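Local atomic coordinates of sulfate adenylyltransferase, adenylylsulfate kinase (Thiobacillus denitrificans, PDB entry 3CR8), a protein that phosphorylates adenosine 5'-phosphosulfate with ATP to give 3'-phosphoadenylyl sulfate, as an APS kinase joined to an ATP sulfurylase-like region that lacks sulfurylase activity. Residues L195-V200 and S232-P237. Numbering follows the deposited sequence.
Sequences LLHPQV and SLLPAP
Ser232 N donates to Leu196 O at 3.0 Å, and Val200 N reaches Leu234 O at 2.9 Å. Between them Leu234 N makes a weak bond to Pro198 O. The two backbones thus run side by side in the same general direction, with Gln199 and Leu234 forming a single parallel beta bridge.

The one side-chain hydrogen bond across the contact is also weak: His197 ND1 gives its hydrogen to Ser232 O at 3.4 Å, with the carbonyl at the ring's edge. Ser232 OG hydrogen-bonds to the carbonyl oxygen of Leu147. The imidazole is sandwiched as well. Leu234 CB sits over the middle of one face, 3.9 Å from the ring centroid in a CH-pi contact, while Leu195 CD2 lies against the opposite face, toward the rim. Phe256 adds an edge-to-face ring contact. With an alanine at His197, Ser232 O would probably lose this side-chain donor, and Leu234 CB and Leu195 CD2 would lose the ring that separates them.

Apolar contacts continue along the pair. Leu234 lies alongside Gln199, its CG swung opposite the backbone N (chi1 -167°), and brings CD1 against the CG and amide end of that bent chain. Leu233 CD2 meets Val200 CG2 at 3.7 Å, and both side chains also rest on Val214 of helix 210-220.

Strands 193-196 and 229-231 are parallel neighbours in a five-stranded sheet of order 3-2-1-4-5, and this buried contact carries their pairing past the strand ends into the following loops, an arrangement belonging to the Rossmann-like alpha/beta fold of the ATP sulfurylase-like region, a member of the HUP class.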
loop_
_atom_site.group_PDB
_atom_site.type_symbol
_atom_site.label_atom_id
_atom_site.label_comp_id
_atom_site.label_asym_id
_atom_site.label_seq_id
_atom_site.Cartn_x
_atom_site.Cartn_y
_atom_site.Cartn_z
ATOM N N LEU A 195 -22.249 10.835 25.932
ATOM C CA LEU A 195 -22.943 11.736 25.022
ATOM C C LEU A 195 -21.984 12.824 24.490
ATOM O O LEU A 195 -21.488 13.686 25.236
ATOM C CB LEU A 195 -24.165 12.357 25.710
ATOM C CG LEU A 195 -24.877 13.433 24.880
ATOM C CD1 LEU A 195 -25.495 12.798 23.637
ATOM C CD2 LEU A 195 -25.933 14.167 25.655
ATOM N N LEU A 196 -21.698 12.771 23.197
ATOM C CA LEU A 196 -20.923 13.835 22.569
ATOM C C LEU A 196 -21.922 14.888 22.162
ATOM O O LEU A 196 -22.809 14.640 21.309
ATOM C CB LEU A 196 -20.191 13.288 21.351
ATOM C CG LEU A 196 -19.252 12.116 21.676
ATOM C CD1 LEU A 196 -18.715 11.465 20.421
ATOM C CD2 LEU A 196 -18.104 12.608 22.552
ATOM N N HIS A 197 -21.788 16.054 22.789
ATOM C CA HIS A 197 -22.819 17.091 22.724
ATOM C C HIS A 197 -22.192 18.410 22.326
ATOM O O HIS A 197 -22.151 19.320 23.120
ATOM C CB HIS A 197 -23.456 17.207 24.118
ATOM C CG HIS A 197 -24.926 17.494 24.115
ATOM N ND1 HIS A 197 -25.736 17.270 23.026
ATOM C CD2 HIS A 197 -25.739 17.951 25.101
ATOM C CE1 HIS A 197 -26.982 17.596 23.328
ATOM N NE2 HIS A 197 -27.011 18.010 24.579
ATOM N N PRO A 198 -21.680 18.524 21.092
ATOM C CA PRO A 198 -20.941 19.738 20.691
ATOM C C PRO A 198 -21.818 20.995 20.587
ATOM O O PRO A 198 -22.882 20.950 19.947
ATOM C CB PRO A 198 -20.413 19.393 19.293
ATOM C CG PRO A 198 -20.645 17.951 19.102
ATOM C CD PRO A 198 -21.794 17.568 19.983
ATOM N N GLN A 199 -21.371 22.104 21.181
ATOM C CA GLN A 199 -22.097 23.363 21.040
ATOM C C GLN A 199 -22.174 23.823 19.576
ATOM O O GLN A 199 -21.172 23.874 18.866
ATOM C CB GLN A 199 -21.517 24.426 21.960
ATOM C CG GLN A 199 -22.258 24.508 23.265
ATOM C CD GLN A 199 -21.334 24.591 24.462
ATOM O OE1 GLN A 199 -20.122 24.794 24.320
ATOM N NE2 GLN A 199 -21.902 24.429 25.658
ATOM N N VAL A 200 -23.374 24.139 19.113
ATOM C CA VAL A 200 -23.543 24.290 17.681
ATOM C C VAL A 200 -24.191 25.595 17.161
ATOM O O VAL A 200 -24.450 25.751 15.962
ATOM C CB VAL A 200 -24.385 23.134 17.129
ATOM C CG1 VAL A 200 -25.394 23.622 16.101
ATOM C CG2 VAL A 200 -23.479 22.069 16.555
ATOM N N SER A 232 -25.075 14.161 19.456
ATOM C CA SER A 232 -26.255 14.987 19.327
ATOM C C SER A 232 -25.796 16.421 19.348
ATOM O O SER A 232 -24.717 16.695 19.828
ATOM C CB SER A 232 -27.222 14.709 20.462
ATOM O OG SER A 232 -28.528 15.008 20.056
ATOM N N LEU A 233 -26.588 17.336 18.815
ATOM C CA LEU A 233 -26.178 18.743 18.806
ATOM C C LEU A 233 -26.867 19.530 19.902
ATOM O O LEU A 233 -28.018 19.272 20.252
ATOM C CB LEU A 233 -26.422 19.388 17.441
ATOM C CG LEU A 233 -25.824 18.525 16.330
ATOM C CD1 LEU A 233 -26.211 19.051 14.968
ATOM C CD2 LEU A 233 -24.316 18.460 16.482
ATOM N N LEU A 234 -26.125 20.482 20.441
ATOM C CA LEU A 234 -26.569 21.351 21.516
ATOM C C LEU A 234 -26.636 22.784 20.997
ATOM O O LEU A 234 -25.609 23.461 20.890
ATOM C CB LEU A 234 -25.549 21.286 22.649
ATOM C CG LEU A 234 -25.856 21.844 24.042
ATOM C CD1 LEU A 234 -24.678 22.647 24.448
ATOM C CD2 LEU A 234 -27.066 22.734 24.032
ATOM N N PRO A 235 -27.844 23.263 20.693
ATOM C CA PRO A 235 -28.041 24.528 19.985
ATOM C C PRO A 235 -27.838 25.690 20.923
ATOM O O PRO A 235 -28.736 25.989 21.690
ATOM C CB PRO A 235 -29.520 24.476 19.574
ATOM C CG PRO A 235 -30.069 23.156 20.105
ATOM C CD PRO A 235 -29.115 22.710 21.163
ATOM N N ALA A 236 -26.684 26.336 20.859
ATOM C CA ALA A 236 -26.340 27.406 21.778
ATOM C C ALA A 236 -24.974 27.917 21.386
ATOM O O ALA A 236 -24.242 27.247 20.660
ATOM C CB ALA A 236 -26.436 26.915 23.180
ATOM N N PRO A 237 -24.599 29.096 21.883
ATOM C CA PRO A 237 -23.211 29.425 21.546
ATOM C C PRO A 237 -22.480 28.797 22.729
ATOM O O PRO A 237 -23.108 28.618 23.783
ATOM C CB PRO A 237 -23.137 30.959 21.640
ATOM C CG PRO A 237 -24.585 31.434 22.029
ATOM C CD PRO A 237 -25.343 30.209 22.449
#